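Local coordinates for protein Rho guanyl nucleotide exchange factor (Rom2), putative (Aspergillus fumigatus Af293, PDB 5O51) that probably acts as a guanine-nucleotide exchange factor for Rho-type GTPases, this chain being its CNH domain, a seven-bladed beta-propeller, at residues A[220-225]-A[245-250]; A[179-184]-A[227-232]. One frame throughout, in Å; residues are numbered along the deposited sequence.

Interaction 1 of 2, residues A[220-225]-A[245-250]; sequences DFVARK and SDFSFF
Phe221, on the short helix 220-224, drives the edge of its ring into two phenylalanines of the strand 247-251 and makes an aromatic cluster with them. With CG set between the backbone N and the carbonyl carbon (chi1 69°), the ring swings out toward the strand, which lets CD1, CE1 and CZ reach Phe247 and Phe249; it slides past both partners in the opposite direction to theirs. Its CE1 stands 3.8 Å above the centre of the Phe247 ring, a T-shaped pair with the centroids 5.1 Å apart and the planes at 80°. The neighbouring edge atom CZ reaches 3.7 Å from Phe249 CD1; here the edge-to-face arrangement is offset, yet the rings are still nearly perpendicular at 88°.

Val222 follows on the same turn and fills in beside the cluster. Its CG2, anti to the carbonyl carbon, lies 3.8 Å from CE1 of Phe249, the two side chains crossing at about a right angle, while the valine CA rests 4.0 Å from CZ of Phe247.

At the exposed end of the contact comes Lys225. The aliphatic part of its bent chain does the touching: CE lies 3.8 Å from Phe247 CE2, at the edge of that ring. The ammonium is near Asp246 but does not close a salt bridge, NZ being 4.3 Å from OD2, and this lysine is poorly ordered; any electrostatic attraction is probably loose.

Apart from that charged fringe the contact is apolar and buried. The helix belongs to the connection between the sheet starting with 180-186 and the next, and packs against the third strand of that next sheet. Lys263 adds a cation-pi contact to Phe221, Tyr244 meets Phe247 edge-to-face, and Leu219 and Leu242, the latter on strand 239-244, touch Phe249.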
ATOM      1  N   ASP A 220     -25.113 -10.574  -3.928  1.00 62.44           N
ATOM      2  CA  ASP A 220     -25.996  -9.843  -3.033  1.00 57.91           C
ATOM      3  C   ASP A 220     -25.458  -9.604  -1.631  1.00 50.03           C
ATOM      4  O   ASP A 220     -25.820  -8.622  -1.004  1.00 46.02           O
ATOM      5  CB  ASP A 220     -27.360 -10.564  -2.919  1.00 71.53           C
ATOM      6  CG  ASP A 220     -28.457  -9.814  -3.623  1.00 80.23           C
ATOM      7  OD1 ASP A 220     -28.389  -9.652  -4.879  1.00 84.93           O
ATOM      8  OD2 ASP A 220     -29.354  -9.346  -2.894  1.00 86.26           O
ATOM      9  N   PHE A 221     -24.624 -10.505  -1.113  1.00 49.19           N
ATOM     10  CA  PHE A 221     -23.967 -10.306   0.194  1.00 46.19           C
ATOM     11  C   PHE A 221     -23.174  -9.006   0.262  1.00 50.41           C
ATOM     12  O   PHE A 221     -23.137  -8.313   1.302  1.00 53.42           O
ATOM     13  CB  PHE A 221     -23.131 -11.537   0.611  1.00 49.90           C
ATOM     14  CG  PHE A 221     -21.882 -11.774  -0.218  1.00 49.40           C
ATOM     15  CD1 PHE A 221     -20.687 -11.091   0.070  1.00 44.43           C
ATOM     16  CD2 PHE A 221     -21.884 -12.703  -1.272  1.00 53.29           C
ATOM     17  CE1 PHE A 221     -19.550 -11.277  -0.714  1.00 44.87           C
ATOM     18  CE2 PHE A 221     -20.744 -12.898  -2.059  1.00 60.40           C
ATOM     19  CZ  PHE A 221     -19.565 -12.199  -1.777  1.00 50.76           C
ATOM     20  N   VAL A 222     -22.558  -8.633  -0.849  1.00 46.71           N
ATOM     21  CA  VAL A 222     -21.846  -7.380  -0.870  1.00 48.32           C
ATOM     22  C   VAL A 222     -22.851  -6.216  -0.657  1.00 57.27           C
ATOM     23  O   VAL A 222     -22.589  -5.273   0.135  1.00 61.01           O
ATOM     24  CB  VAL A 222     -21.102  -7.190  -2.201  1.00 49.74           C
ATOM     25  CG1 VAL A 222     -20.387  -5.839  -2.215  1.00 50.56           C
ATOM     26  CG2 VAL A 222     -20.148  -8.374  -2.503  1.00 51.26           C
ATOM     27  N   ALA A 223     -23.964  -6.278  -1.397  1.00 63.83           N
ATOM     28  CA  ALA A 223     -25.030  -5.220  -1.416  1.00 73.87           C
ATOM     29  C   ALA A 223     -25.824  -5.102  -0.111  1.00 80.42           C
ATOM     30  O   ALA A 223     -26.286  -4.028   0.248  1.00 74.76           O
ATOM     31  CB  ALA A 223     -26.005  -5.469  -2.574  1.00 69.63           C
ATOM     32  N   ARG A 224     -26.036  -6.239   0.540  1.00 84.98           N
ATOM     33  CA  ARG A 224     -26.540  -6.327   1.929  1.00 82.01           C
ATOM     34  C   ARG A 224     -25.932  -5.335   2.923  1.00 79.36           C
ATOM     35  O   ARG A 224     -26.626  -4.807   3.775  1.00 75.91           O
ATOM     36  CB  ARG A 224     -26.230  -7.737   2.470  1.00 74.93           C
ATOM     37  CG  ARG A 224     -27.370  -8.441   3.152  1.00 70.56           C
ATOM     38  CD  ARG A 224     -26.950  -9.839   3.540  1.00 65.12           C
ATOM     39  NE  ARG A 224     -27.148 -10.791   2.454  1.00 72.21           N
ATOM     40  CZ  ARG A 224     -26.562 -11.996   2.359  1.00 68.93           C
ATOM     41  NH1 ARG A 224     -25.684 -12.441   3.277  1.00 68.45           N
ATOM     42  NH2 ARG A 224     -26.858 -12.769   1.314  1.00 62.26           N
ATOM     43  N   LYS A 225     -24.625  -5.112   2.829  1.00 87.53           N
ATOM     44  CA  LYS A 225     -23.864  -4.576   3.963  1.00 90.94           C
ATOM     45  C   LYS A 225     -23.845  -3.069   4.156  1.00 92.80           C
ATOM     46  O   LYS A 225     -23.656  -2.640   5.300  1.00 95.20           O
ATOM     47  CB  LYS A 225     -22.405  -5.051   3.899  1.00 86.06           C
ATOM     48  CG  LYS A 225     -22.233  -6.520   4.196  1.00 80.00           C
ATOM     49  CD  LYS A 225     -21.290  -6.700   5.368  1.00 79.03           C
ATOM     50  CE  LYS A 225     -20.986  -8.170   5.598  1.00 76.78           C
ATOM     51  NZ  LYS A 225     -20.911  -8.447   7.056  1.00 75.70           N
ATOM     52  N   SER A 245     -12.497  -5.525   3.678  1.00 35.83           N
ATOM     53  CA  SER A 245     -12.278  -5.823   5.082  1.00 37.01           C
ATOM     54  C   SER A 245     -13.149  -6.996   5.529  1.00 37.16           C
ATOM     55  O   SER A 245     -12.768  -7.708   6.429  1.00 36.99           O
ATOM     56  CB  SER A 245     -12.501  -4.616   5.998  1.00 40.43           C
ATOM     57  OG  SER A 245     -13.877  -4.197   5.925  1.00 42.12           O
ATOM     58  N   ASP A 246     -14.295  -7.243   4.896  1.00 36.52           N
ATOM     59  CA  ASP A 246     -15.184  -8.298   5.370  1.00 38.41           C
ATOM     60  C   ASP A 246     -15.071  -9.629   4.643  1.00 39.15           C
ATOM     61  O   ASP A 246     -15.378 -10.682   5.217  1.00 35.13           O
ATOM     62  CB  ASP A 246     -16.647  -7.809   5.362  1.00 41.86           C
ATOM     63  CG  ASP A 246     -16.935  -6.777   6.482  1.00 45.97           C
ATOM     64  OD1 ASP A 246     -16.423  -6.900   7.623  1.00 45.88           O
ATOM     65  OD2 ASP A 246     -17.628  -5.802   6.189  1.00 55.39           O
ATOM     66  N   PHE A 247     -14.625  -9.599   3.391  1.00 34.83           N
ATOM     67  CA  PHE A 247     -14.668 -10.775   2.579  1.00 34.85           C
ATOM     68  C   PHE A 247     -13.785 -10.661   1.390  1.00 32.02           C
ATOM     69  O   PHE A 247     -13.416  -9.575   1.014  1.00 34.20           O
ATOM     70  CB  PHE A 247     -16.110 -11.103   2.126  1.00 40.39           C
ATOM     71  CG  PHE A 247     -16.979  -9.891   1.888  1.00 42.35           C
ATOM     72  CD1 PHE A 247     -16.712  -9.018   0.853  1.00 38.66           C
ATOM     73  CD2 PHE A 247     -18.120  -9.676   2.674  1.00 41.84           C
ATOM     74  CE1 PHE A 247     -17.506  -7.880   0.666  1.00 46.86           C
ATOM     75  CE2 PHE A 247     -18.943  -8.581   2.478  1.00 43.85           C
ATOM     76  CZ  PHE A 247     -18.636  -7.671   1.476  1.00 46.65           C
ATOM     77  N   SER A 248     -13.461 -11.819   0.802  1.00 34.36           N
ATOM     78  CA  SER A 248     -12.778 -11.879  -0.471  1.00 34.11           C
ATOM     79  C   SER A 248     -13.507 -12.785  -1.414  1.00 36.36           C
ATOM     80  O   SER A 248     -14.043 -13.803  -0.984  1.00 36.64           O
ATOM     81  CB  SER A 248     -11.299 -12.304  -0.310  1.00 34.62           C
ATOM     82  OG  SER A 248     -10.568 -11.242   0.266  1.00 34.84           O
ATOM     83  N   PHE A 249     -13.492 -12.421  -2.718  1.00 38.17           N
ATOM     84  CA  PHE A 249     -13.994 -13.317  -3.742  1.00 39.19           C
ATOM     85  C   PHE A 249     -13.485 -12.950  -5.154  1.00 40.37           C
ATOM     86  O   PHE A 249     -12.878 -11.883  -5.392  1.00 37.94           O
ATOM     87  CB  PHE A 249     -15.518 -13.294  -3.708  1.00 40.81           C
ATOM     88  CG  PHE A 249     -16.080 -11.927  -3.951  1.00 38.99           C
ATOM     89  CD1 PHE A 249     -16.241 -11.045  -2.917  1.00 39.00           C
ATOM     90  CD2 PHE A 249     -16.341 -11.514  -5.246  1.00 37.91           C
ATOM     91  CE1 PHE A 249     -16.679  -9.760  -3.152  1.00 37.58           C
ATOM     92  CE2 PHE A 249     -16.811 -10.256  -5.491  1.00 39.18           C
ATOM     93  CZ  PHE A 249     -17.003  -9.383  -4.443  1.00 41.51           C
ATOM     94  N   PHE A 250     -13.765 -13.833  -6.111  1.00 40.81           N
ATOM     95  CA  PHE A 250     -13.296 -13.604  -7.510  1.00 42.93           C
ATOM     96  C   PHE A 250     -14.379 -12.998  -8.437  1.00 42.49           C
ATOM     97  O   PHE A 250     -15.575 -13.372  -8.345  1.00 42.27           O
ATOM     98  CB  PHE A 250     -12.861 -14.915  -8.107  1.00 37.38           C
ATOM     99  CG  PHE A 250     -11.640 -15.475  -7.537  1.00 44.78           C
ATOM    100  CD1 PHE A 250     -10.400 -15.066  -8.007  1.00 42.85           C
ATOM    101  CD2 PHE A 250     -11.704 -16.493  -6.580  1.00 46.50           C
ATOM    102  CE1 PHE A 250      -9.247 -15.577  -7.463  1.00 41.45           C
ATOM    103  CE2 PHE A 250     -10.553 -17.027  -6.070  1.00 45.24           C
ATOM    104  CZ  PHE A 250      -9.322 -16.566  -6.498  1.00 44.39           C
TER

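Interaction 2 of 2, residues A[179-184]-A[227-232]; sequences ESSSIH and NVKPIH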
ATOM      1  N   GLU A 179     -16.376   8.716   0.864  1.00 80.52           N
ATOM      2  CA  GLU A 179     -15.112   8.405   1.551  1.00 85.61           C
ATOM      3  C   GLU A 179     -14.352   7.253   0.833  1.00 79.08           C
ATOM      4  O   GLU A 179     -14.941   6.183   0.606  1.00 62.37           O
ATOM      5  CB  GLU A 179     -15.390   8.019   3.013  1.00 86.52           C
ATOM      6  CG  GLU A 179     -14.142   7.940   3.908  1.00 91.89           C
ATOM      7  CD  GLU A 179     -14.445   7.566   5.354  1.00 87.33           C
ATOM      8  OE1 GLU A 179     -15.335   6.717   5.596  1.00 87.75           O
ATOM      9  OE2 GLU A 179     -13.780   8.120   6.258  1.00 94.18           O
ATOM     10  N   SER A 180     -13.068   7.486   0.497  1.00 74.26           N
ATOM     11  CA  SER A 180     -12.224   6.500  -0.232  1.00 68.45           C
ATOM     12  C   SER A 180     -11.173   5.819   0.644  1.00 65.85           C
ATOM     13  O   SER A 180     -10.405   6.506   1.300  1.00 61.76           O
ATOM     14  CB  SER A 180     -11.511   7.157  -1.390  1.00 68.50           C
ATOM     15  OG  SER A 180     -12.431   7.556  -2.363  1.00 71.16           O
ATOM     16  N   SER A 181     -11.175   4.476   0.629  1.00 66.56           N
ATOM     17  CA  SER A 181     -10.162   3.598   1.273  1.00 68.36           C
ATOM     18  C   SER A 181      -8.886   3.411   0.437  1.00 69.44           C
ATOM     19  O   SER A 181      -7.810   3.401   0.990  1.00 70.69           O
ATOM     20  CB  SER A 181     -10.714   2.187   1.513  1.00 65.69           C
ATOM     21  OG  SER A 181     -11.875   2.167   2.319  1.00 62.67           O
ATOM     22  N   SER A 182      -8.997   3.258  -0.882  1.00 63.79           N
ATOM     23  CA  SER A 182      -7.852   2.844  -1.689  1.00 52.17           C
ATOM     24  C   SER A 182      -7.934   3.223  -3.172  1.00 52.51           C
ATOM     25  O   SER A 182      -8.978   3.566  -3.678  1.00 51.74           O
ATOM     26  CB  SER A 182      -7.751   1.341  -1.592  1.00 48.15           C
ATOM     27  OG  SER A 182      -8.886   0.703  -2.141  1.00 47.49           O
ATOM     28  N   ILE A 183      -6.831   3.074  -3.878  1.00 49.31           N
ATOM     29  CA  ILE A 183      -6.816   3.314  -5.316  1.00 55.26           C
ATOM     30  C   ILE A 183      -5.896   2.377  -6.124  1.00 46.54           C
ATOM     31  O   ILE A 183      -4.802   2.075  -5.735  1.00 51.72           O
ATOM     32  CB  ILE A 183      -6.521   4.823  -5.588  1.00 59.17           C
ATOM     33  CG1 ILE A 183      -7.044   5.243  -6.945  1.00 66.66           C
ATOM     34  CG2 ILE A 183      -5.031   5.140  -5.452  1.00 63.93           C
ATOM     35  CD1 ILE A 183      -7.151   6.744  -7.083  1.00 73.42           C
ATOM     36  N   HIS A 184      -6.355   1.940  -7.281  1.00 49.36           N
ATOM     37  CA  HIS A 184      -5.676   0.925  -8.100  1.00 54.32           C
ATOM     38  C   HIS A 184      -5.680   1.338  -9.567  1.00 53.89           C
ATOM     39  O   HIS A 184      -6.659   1.909 -10.065  1.00 59.78           O
ATOM     40  CB  HIS A 184      -6.367  -0.459  -7.925  1.00 56.66           C
ATOM     41  CG  HIS A 184      -6.455  -0.883  -6.490  1.00 50.04           C
ATOM     42  ND1 HIS A 184      -5.455  -1.596  -5.869  1.00 53.27           N
ATOM     43  CD2 HIS A 184      -7.355  -0.576  -5.528  1.00 56.50           C
ATOM     44  CE1 HIS A 184      -5.755  -1.742  -4.597  1.00 54.58           C
ATOM     45  NE2 HIS A 184      -6.900  -1.126  -4.361  1.00 57.44           N
ATOM     46  N   ASN A 227     -22.135   0.079   4.860  1.00 93.46           N
ATOM     47  CA  ASN A 227     -20.918   0.299   4.027  1.00 88.83           C
ATOM     48  C   ASN A 227     -19.885  -0.816   3.950  1.00 68.93           C
ATOM     49  O   ASN A 227     -19.949  -1.794   4.677  1.00 72.94           O
ATOM     50  CB  ASN A 227     -20.210   1.554   4.538  1.00 96.75           C
ATOM     51  CG  ASN A 227     -21.057   2.785   4.367  1.00104.87           C
ATOM     52  OD1 ASN A 227     -21.312   3.511   5.319  1.00108.07           O
ATOM     53  ND2 ASN A 227     -21.531   3.007   3.142  1.00114.66           N
ATOM     54  N   VAL A 228     -18.915  -0.622   3.069  1.00 65.52           N
ATOM     55  CA  VAL A 228     -17.817  -1.563   2.886  1.00 58.56           C
ATOM     56  C   VAL A 228     -16.480  -0.847   2.800  1.00 57.40           C
ATOM     57  O   VAL A 228     -16.363   0.394   2.547  1.00 52.08           O
ATOM     58  CB  VAL A 228     -18.020  -2.461   1.622  1.00 60.84           C
ATOM     59  CG1 VAL A 228     -19.213  -3.379   1.789  1.00 63.73           C
ATOM     60  CG2 VAL A 228     -18.189  -1.641   0.358  1.00 59.51           C
ATOM     61  N   LYS A 229     -15.433  -1.640   2.984  1.00 57.06           N
ATOM     62  CA  LYS A 229     -14.110  -1.093   2.800  1.00 51.86           C
ATOM     63  C   LYS A 229     -13.420  -1.973   1.792  1.00 45.43           C
ATOM     64  O   LYS A 229     -12.974  -3.071   2.153  1.00 44.31           O
ATOM     65  CB  LYS A 229     -13.349  -1.031   4.091  1.00 54.34           C
ATOM     66  CG  LYS A 229     -14.073  -0.403   5.257  1.00 61.74           C
ATOM     67  CD  LYS A 229     -13.075  -0.168   6.393  1.00 66.74           C
ATOM     68  CE  LYS A 229     -13.769   0.152   7.704  1.00 74.65           C
ATOM     69  NZ  LYS A 229     -14.540   1.422   7.590  1.00 81.82           N
ATOM     70  N   PRO A 230     -13.383  -1.525   0.524  1.00 45.13           N
ATOM     71  CA  PRO A 230     -12.638  -2.210  -0.498  1.00 41.52           C
ATOM     72  C   PRO A 230     -11.182  -1.804  -0.351  1.00 45.85           C
ATOM     73  O   PRO A 230     -10.864  -0.608  -0.347  1.00 48.39           O
ATOM     74  CB  PRO A 230     -13.202  -1.650  -1.810  1.00 40.68           C
ATOM     75  CG  PRO A 230     -14.354  -0.776  -1.407  1.00 44.92           C
ATOM     76  CD  PRO A 230     -14.039  -0.324  -0.041  1.00 44.96           C
ATOM     77  N   ILE A 231     -10.314  -2.798  -0.256  1.00 39.21           N
ATOM     78  CA  ILE A 231      -8.918  -2.563   0.115  1.00 39.10           C
ATOM     79  C   ILE A 231      -7.977  -2.894  -1.031  1.00 35.76           C
ATOM     80  O   ILE A 231      -7.053  -2.163  -1.253  1.00 38.07           O
ATOM     81  CB  ILE A 231      -8.551  -3.416   1.327  1.00 33.09           C
ATOM     82  CG1 ILE A 231      -9.519  -3.184   2.514  1.00 38.26           C
ATOM     83  CG2 ILE A 231      -7.100  -3.240   1.652  1.00 33.54           C
ATOM     84  CD1 ILE A 231      -9.590  -1.779   3.041  1.00 40.92           C
ATOM     85  N   HIS A 232      -8.165  -4.013  -1.717  1.00 34.20           N
ATOM     86  CA  HIS A 232      -7.113  -4.475  -2.624  1.00 38.59           C
ATOM     87  C   HIS A 232      -7.684  -5.337  -3.735  1.00 40.41           C
ATOM     88  O   HIS A 232      -8.565  -6.195  -3.480  1.00 38.58           O
ATOM     89  CB  HIS A 232      -6.027  -5.246  -1.837  1.00 35.64           C
ATOM     90  CG  HIS A 232      -4.956  -5.852  -2.677  1.00 41.75           C
ATOM     91  ND1 HIS A 232      -3.980  -5.095  -3.294  1.00 50.41           N
ATOM     92  CD2 HIS A 232      -4.705  -7.141  -3.020  1.00 44.95           C
ATOM     93  CE1 HIS A 232      -3.177  -5.888  -3.979  1.00 47.92           C
ATOM     94  NE2 HIS A 232      -3.598  -7.134  -3.836  1.00 49.46           N
TER
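Ser182 and His184 reach across from one propeller blade to the next, where the innermost strands of two successive four-stranded blades, 180-186 and 230-236, run side by side; the axes of the short runs 180-184 and 230-232 approach to 5.9 Å, their directions 36° apart. Side chains from the first strand meet backbone carbonyls of the second. Each strand carries a classic beta bulge: Gly193 of the next strand stands opposite the Ser181-Ser182 pair, and Asn243 opposite Ile231-His232.

The tight part centres on Ser182. Its OG lies between the backbone N and the carbonyl carbon (chi1 63°) and donates to Pro230 O at 3.0 Å, approaching from above the carbonyl plane, 41° out of it, rather than along a lone pair. Next to it Ser181 brings its CB to 3.4 Å from the same oxygen, so two consecutive serines, turned the same way by the bulge, crowd one carbonyl. Further along, NE2 of His184 makes weak bonds to Ser182 OG and to Ile231 O, the Ile231 oxygen sitting off the imidazole edge, roughly in the ring plane.

The looser side is at Lys229, which is exposed to solvent. Its CB is 3.9 Å from Ser181 OG, and its NZ lies 5.7 Å from Glu179 OE1, too far for a salt bridge. CD1 of Ile231 comes only to 4.4 Å from Ser181 CB, and the isoleucine side chain also touches Phe273 of the following blade. The two histidine rings meet obliquely, neither stacked nor edge-to-face. His232 is held elsewhere, through NE2 to Glu234 OE1, while its ND1 sits 4.0 Å from CE1 of His184.

In the fold
Going along the chain from the N terminus, after the earlier blades, strand 180-186 comes first of these segments, the innermost of its blade; the chain completes that blade before passing through helix 220-224 into the next. Strand 230-236 then returns beside 180-186, and interaction 2 closes a loop of 42 intervening residues. Interaction 1 closes later and shorter, over 19 residues, when strand 247-251 packs on the helix. The segments alternate, so the two loops cross. Interaction 2 joins neighbouring blades at their inner strands; interaction 1 ties the connecting helix to the second of them, farther from the propeller centre. The contacts touch through Ser245 N and Lys229 O, a probable hydrogen bond of 2.9 Å.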